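Local atomic coordinates of carbohydrate deacetylase Agd3 (Neosartorya fumigata, PDB entry 6NWZ), a protein that acts as a zinc-binding de-N-acetylase of the exopolysaccharide galactosaminogalactan and is required for Aspergillus fumigatus biofilm formation. Residues 610-615 and 626-631; 637-643 and 662-668. All coordinates share one frame; numbering follows the deposited sequence.

Contact 1 (610-615 and 626-631); sequences CGYGLS and VTVTAT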
loop_
_atom_site.group_PDB
_atom_site.type_symbol
_atom_site.label_atom_id
_atom_site.label_comp_id
_atom_site.label_asym_id
_atom_site.label_seq_id
_atom_site.Cartn_x
_atom_site.Cartn_y
_atom_site.Cartn_z
ATOM N N CYS A 610 19.836 7.640 -3.862
ATOM C CA CYS A 610 20.693 8.042 -4.968
ATOM C C CYS A 610 20.407 9.450 -5.469
ATOM O O CYS A 610 21.225 10.005 -6.211
ATOM C CB CYS A 610 20.548 7.061 -6.137
ATOM S SG CYS A 610 21.129 5.376 -5.818
ATOM N N GLY A 611 19.275 10.038 -5.092
ATOM C CA GLY A 611 18.904 11.335 -5.620
ATOM C C GLY A 611 18.701 11.315 -7.122
ATOM O O GLY A 611 19.321 12.097 -7.849
ATOM N N TYR A 612 17.841 10.423 -7.603
ATOM C CA TYR A 612 17.581 10.336 -9.031
ATOM C C TYR A 612 16.661 11.466 -9.474
ATOM O O TYR A 612 15.854 11.984 -8.696
ATOM C CB TYR A 612 16.966 8.984 -9.397
ATOM C CG TYR A 612 15.609 8.716 -8.786
ATOM C CD1 TYR A 612 14.445 9.164 -9.399
ATOM C CD2 TYR A 612 15.492 8.002 -7.605
ATOM C CE1 TYR A 612 13.208 8.919 -8.845
ATOM C CE2 TYR A 612 14.257 7.750 -7.044
ATOM C CZ TYR A 612 13.120 8.209 -7.667
ATOM O OH TYR A 612 11.890 7.959 -7.106
ATOM N N GLY A 613 16.790 11.844 -10.740
ATOM C CA GLY A 613 15.957 12.890 -11.298
ATOM C C GLY A 613 15.754 12.682 -12.783
ATOM O O GLY A 613 16.507 11.959 -13.444
ATOM N N LEU A 614 14.715 13.330 -13.299
ATOM C CA LEU A 614 14.395 13.293 -14.715
ATOM C C LEU A 614 14.392 14.711 -15.267
ATOM O O LEU A 614 14.148 15.679 -14.541
ATOM C CB LEU A 614 13.032 12.630 -14.964
ATOM C CG LEU A 614 12.624 12.329 -16.410
ATOM C CD1 LEU A 614 13.529 11.275 -17.026
ATOM C CD2 LEU A 614 11.172 11.887 -16.473
ATOM N N SER A 615 14.686 14.824 -16.557
ATOM C CA SER A 615 14.542 16.075 -17.280
ATOM C C SER A 615 14.076 15.752 -18.689
ATOM O O SER A 615 14.383 14.684 -19.225
ATOM C CB SER A 615 15.851 16.869 -17.321
ATOM O OG SER A 615 16.872 16.123 -17.958
ATOM N N VAL A 626 13.685 12.473 -22.927
ATOM C CA VAL A 626 13.915 12.569 -21.491
ATOM C C VAL A 626 15.308 12.037 -21.182
ATOM O O VAL A 626 15.876 11.243 -21.934
ATOM C CB VAL A 626 12.860 11.801 -20.665
ATOM C CG1 VAL A 626 11.501 12.455 -20.799
ATOM C CG2 VAL A 626 12.796 10.349 -21.106
ATOM N N THR A 627 15.855 12.483 -20.051
ATOM C CA THR A 627 17.176 12.069 -19.595
ATOM C C THR A 627 17.110 11.718 -18.117
ATOM O O THR A 627 16.614 12.508 -17.307
ATOM C CB THR A 627 18.223 13.168 -19.828
ATOM O OG1 THR A 627 18.340 13.426 -21.233
ATOM C CG2 THR A 627 19.579 12.747 -19.279
ATOM N N VAL A 628 17.610 10.534 -17.774
ATOM C CA VAL A 628 17.627 10.040 -16.404
ATOM C C VAL A 628 18.987 10.345 -15.798
ATOM O O VAL A 628 20.023 10.083 -16.420
ATOM C CB VAL A 628 17.342 8.530 -16.351
ATOM C CG1 VAL A 628 17.376 8.042 -14.918
ATOM C CG2 VAL A 628 16.011 8.221 -17.002
ATOM N N THR A 629 18.985 10.887 -14.583
ATOM C CA THR A 629 20.216 11.245 -13.897
ATOM C C THR A 629 20.102 10.880 -12.424
ATOM O O THR A 629 19.011 10.643 -11.904
ATOM C CB THR A 629 20.524 12.739 -14.026
ATOM O OG1 THR A 629 19.358 13.489 -13.664
ATOM C CG2 THR A 629 20.931 13.089 -15.447
ATOM N N ALA A 630 21.253 10.851 -11.760
ATOM C CA ALA A 630 21.335 10.630 -10.322
ATOM C C ALA A 630 22.673 11.185 -9.849
ATOM O O ALA A 630 23.469 11.690 -10.645
ATOM C CB ALA A 630 21.177 9.148 -9.975
ATOM N N THR A 631 22.915 11.097 -8.540
ATOM C CA THR A 631 24.181 11.555 -7.975
ATOM C C THR A 631 25.345 10.769 -8.568
ATOM O O THR A 631 25.472 9.561 -8.334
ATOM C CB THR A 631 24.181 11.428 -6.451
ATOM O OG1 THR A 631 23.035 12.101 -5.915
ATOM C CG2 THR A 631 25.444 12.050 -5.870
HETATM O O HOH W 1 17.896 15.109 -15.530
#
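Gly613 and Thr629 form one of three antiparallel bridges in the beta hairpin made by strands 613-618 and 622-629, together with Leu614-Val628 and Ser615-Thr627. The short strand segments run at 158° to each other. Gly613 N donates to Thr629 O at 2.8 Å, and Thr629 N returns a bond to Gly613 O; Ser615 and Thr627 make a second reciprocal pair, so both hydrogen-bonded positions are closed by two backbone bonds. Between them Leu614 and Val628 occupy a non-hydrogen-bonded position. On their outer sides the two strands are extended in turn, through backbone hydrogen bonds of Leu614 with Ser25 of strand 22-31 and of Val628 with Val674 of strand 674-683.

Apolar contacts gather on the face bearing Leu614 and Val628. The first torsion of Leu614 places CG beside its carbonyl carbon (chi1 -172°), and the turn at chi2 then brings CD1 over the second strand, where it meets Val626 CB at 3.7 Å and Val628 CG2 at 3.9 Å. Nearer the open end of the hairpin, Ala630 CB packs beside the CB atoms of Cys610 and Tyr612. The tyrosine ring leads away from segment 626-631, and its OH bonds to Gly48 O.

Polar side chains take the other face. A water bridges Ser615 OG (2.8 Å) and Thr629 OG1 (2.9 Å), linking the strands diagonally, and adds a weak bond to Thr627 O. The Thr627 hydroxyl itself is engaged by Thr675 on strand 674-683.

Beyond the last bridge, at the open end of the hairpin, Cys610 is disulfide-bonded to Cys635. Its carbonyl oxygen accepts twice from one residue: Thr631 N approaches almost in line with the C=O bond at 3.1 Å, whereas Thr631 OG1, at 2.8 Å from Cys610 O, comes from 42° above the carbonyl plane.

Contact 2 (637-643 and 662-668); sequences RPIPVTF and PLTVWVQ
In the three-stranded antiparallel sheet of the C-terminal region, outer strand 639-643 pairs with central strand 663-667, whose far side is bonded to strand 654-656. Ile639-Val667, Val641-Val665 and Phe643-Leu663 are the hydrogen-bonded pairs, each closed by two reciprocal backbone bonds, such as Ile639 N to Val667 O at 2.7 Å.

Pro640 and Trp666 dominate one face, where both also touch Arg607 of helix 594-607. Pro640 CB sits over the six-membered ring of the indole, 3.7 Å from its centroid and 21° off the ring normal, a CH-pi contact; Thr664 CG2 lies over the same face, toward the rim. Pro638 adds its carbonyl oxygen at the indole edge and packs its CB 3.8 Å from Trp666 CB. The tryptophan CG lies opposite its own carbonyl carbon (chi1 -65°), which brings the ring back across Pro640, and NE1 is held by Glu656 on strand 654-656. Farther along, Thr642 CG2 rests on Pro662 CG at 3.6 Å, leaving its hydroxyl to bond Gly244 O.

The opposite face is wholly apolar: Val641 CG2 meets Val667 CG2 at 3.7 Å, and Phe643 CE1 touches Val665 CG2 at 3.8 Å. This face packs on strands 622-629 and 674-683.

Because Pro640 stands at a non-hydrogen-bonded position, its lack of an N-H costs this pairing no bond, and its ring is available to the tryptophan as a rigid, C-H-rich surface.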
loop_
_atom_site.group_PDB
_atom_site.type_symbol
_atom_site.label_atom_id
_atom_site.label_comp_id
_atom_site.label_asym_id
_atom_site.label_seq_id
_atom_site.Cartn_x
_atom_site.Cartn_y
_atom_site.Cartn_z
ATOM N N ARG A 637 20.497 0.624 -7.541
ATOM C CA ARG A 637 19.238 0.116 -8.054
ATOM C C ARG A 637 18.844 0.828 -9.342
ATOM O O ARG A 637 19.268 1.962 -9.593
ATOM C CB ARG A 637 18.128 0.302 -7.012
ATOM C CG ARG A 637 18.393 -0.390 -5.692
ATOM C CD ARG A 637 18.166 -1.880 -5.812
ATOM N NE ARG A 637 18.306 -2.554 -4.528
ATOM C CZ ARG A 637 18.022 -3.836 -4.331
ATOM N NH1 ARG A 637 17.579 -4.575 -5.337
ATOM N NH2 ARG A 637 18.178 -4.376 -3.130
ATOM N N PRO A 638 18.034 0.192 -10.185
ATOM C CA PRO A 638 17.532 0.884 -11.374
ATOM C C PRO A 638 16.499 1.936 -11.005
ATOM O O PRO A 638 15.779 1.816 -10.010
ATOM C CB PRO A 638 16.911 -0.242 -12.207
ATOM C CG PRO A 638 16.534 -1.268 -11.209
ATOM C CD PRO A 638 17.593 -1.212 -10.142
ATOM N N ILE A 639 16.443 2.978 -11.825
ATOM C CA ILE A 639 15.538 4.107 -11.627
ATOM C C ILE A 639 14.308 3.882 -12.499
ATOM O O ILE A 639 14.452 3.743 -13.724
ATOM C CB ILE A 639 16.215 5.442 -11.975
ATOM C CG1 ILE A 639 17.558 5.577 -11.255
ATOM C CG2 ILE A 639 15.309 6.602 -11.616
ATOM C CD1 ILE A 639 17.462 5.428 -9.760
ATOM N N PRO A 640 13.104 3.847 -11.934
ATOM C CA PRO A 640 11.904 3.676 -12.760
ATOM C C PRO A 640 11.550 4.953 -13.506
ATOM O O PRO A 640 11.687 6.063 -12.984
ATOM C CB PRO A 640 10.822 3.319 -11.735
ATOM C CG PRO A 640 11.276 3.996 -10.484
ATOM C CD PRO A 640 12.782 3.937 -10.498
ATOM N N VAL A 641 11.096 4.787 -14.747
ATOM C CA VAL A 641 10.642 5.893 -15.584
ATOM C C VAL A 641 9.337 5.480 -16.245
ATOM O O VAL A 641 9.276 4.440 -16.909
ATOM C CB VAL A 641 11.688 6.288 -16.646
ATOM C CG1 VAL A 641 11.226 7.517 -17.424
ATOM C CG2 VAL A 641 13.028 6.554 -15.995
ATOM N N THR A 642 8.300 6.289 -16.061
ATOM C CA THR A 642 6.970 6.001 -16.581
ATOM C C THR A 642 6.735 6.793 -17.863
ATOM O O THR A 642 6.902 8.018 -17.882
ATOM C CB THR A 642 5.905 6.338 -15.534
ATOM O OG1 THR A 642 6.094 5.500 -14.387
ATOM C CG2 THR A 642 4.503 6.135 -16.091
ATOM N N PHE A 643 6.353 6.087 -18.930
ATOM C CA PHE A 643 6.163 6.671 -20.251
ATOM C C PHE A 643 4.699 6.630 -20.653
ATOM O O PHE A 643 4.081 5.558 -20.605
ATOM C CB PHE A 643 6.999 5.923 -21.296
ATOM C CG PHE A 643 8.466 6.221 -21.231
ATOM C CD1 PHE A 643 9.301 5.486 -20.407
ATOM C CD2 PHE A 643 9.012 7.233 -22.003
ATOM C CE1 PHE A 643 10.655 5.758 -20.351
ATOM C CE2 PHE A 643 10.362 7.511 -21.950
ATOM C CZ PHE A 643 11.185 6.774 -21.122
ATOM N N PRO A 662 0.726 2.437 -17.891
ATOM C CA PRO A 662 1.770 3.018 -18.737
ATOM C C PRO A 662 3.026 2.159 -18.700
ATOM O O PRO A 662 3.185 1.263 -17.867
ATOM C CB PRO A 662 2.010 4.398 -18.118
ATOM C CG PRO A 662 1.497 4.282 -16.718
ATOM C CD PRO A 662 0.347 3.329 -16.784
ATOM N N LEU A 663 3.926 2.444 -19.636
ATOM C CA LEU A 663 5.190 1.726 -19.726
ATOM C C LEU A 663 6.143 2.214 -18.642
ATOM O O LEU A 663 6.452 3.408 -18.571
ATOM C CB LEU A 663 5.813 1.914 -21.107
ATOM C CG LEU A 663 7.225 1.360 -21.288
ATOM C CD1 LEU A 663 7.279 -0.123 -20.942
ATOM C CD2 LEU A 663 7.685 1.594 -22.711
ATOM N N THR A 664 6.613 1.293 -17.804
ATOM C CA THR A 664 7.623 1.580 -16.792
ATOM C C THR A 664 8.945 0.975 -17.246
ATOM O O THR A 664 9.015 -0.226 -17.530
ATOM C CB THR A 664 7.217 1.023 -15.425
ATOM O OG1 THR A 664 5.922 1.519 -15.063
ATOM C CG2 THR A 664 8.227 1.428 -14.359
ATOM N N VAL A 665 9.985 1.800 -17.318
ATOM C CA VAL A 665 11.317 1.369 -17.731
ATOM C C VAL A 665 12.247 1.521 -16.534
ATOM O O VAL A 665 12.384 2.620 -15.979
ATOM C CB VAL A 665 11.826 2.173 -18.940
ATOM C CG1 VAL A 665 13.243 1.760 -19.303
ATOM C CG2 VAL A 665 10.898 1.986 -20.129
ATOM N N TRP A 666 12.875 0.416 -16.126
ATOM C CA TRP A 666 13.826 0.416 -15.015
ATOM C C TRP A 666 15.211 0.702 -15.583
ATOM O O TRP A 666 15.868 -0.184 -16.137
ATOM C CB TRP A 666 13.774 -0.908 -14.256
ATOM C CG TRP A 666 12.450 -1.119 -13.576
ATOM C CD1 TRP A 666 11.375 -1.804 -14.067
ATOM C CD2 TRP A 666 12.048 -0.606 -12.298
ATOM N NE1 TRP A 666 10.333 -1.760 -13.168
ATOM C CE2 TRP A 666 10.722 -1.030 -12.075
ATOM C CE3 TRP A 666 12.681 0.167 -11.320
ATOM C CZ2 TRP A 666 10.019 -0.709 -10.913
ATOM C CZ3 TRP A 666 11.981 0.484 -10.164
ATOM C CH2 TRP A 666 10.665 0.048 -9.972
ATOM N N VAL A 667 15.653 1.949 -15.445
ATOM C CA VAL A 667 16.883 2.422 -16.070
ATOM C C VAL A 667 18.042 2.247 -15.098
ATOM O O VAL A 667 18.072 2.874 -14.034
ATOM C CB VAL A 667 16.751 3.887 -16.505
ATOM C CG1 VAL A 667 17.956 4.298 -17.337
ATOM C CG2 VAL A 667 15.460 4.088 -17.276
ATOM N N GLN A 668 19.004 1.407 -15.473
ATOM C CA GLN A 668 20.178 1.142 -14.649
ATOM C C GLN A 668 21.264 2.156 -14.993
ATOM O O GLN A 668 21.860 2.098 -16.074
ATOM C CB GLN A 668 20.672 -0.287 -14.864
ATOM C CG GLN A 668 21.756 -0.721 -13.887
ATOM C CD GLN A 668 21.303 -0.636 -12.442
ATOM O OE1 GLN A 668 20.373 -1.329 -12.027
ATOM N NE2 GLN A 668 21.956 0.223 -11.667
#

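The two contacts are neighbouring antiparallel pairings in series along the chain, their centres about 11 Å apart. They meet through apolar side chains: Val628 CG2 touches Val641 CG2 at 3.6 Å, and Tyr612 and Val626 pack on Ile639 and Phe643, respectively. The hairpin and the three-stranded sheet thus pack side chains face to face, consistent with a two-layer arrangement, with strand 674-683 bonded to the hairpin and also packed against contact 2. Contact 1 is the more exposed, turning threonines, serine and a bridging water outward and ending at a disulfide. Contact 2 has more buried residues and none fully exposed; its face bearing Pro640 and Trp666, covered by Arg607, relies on proline-tryptophan packing rather than water-mediated links.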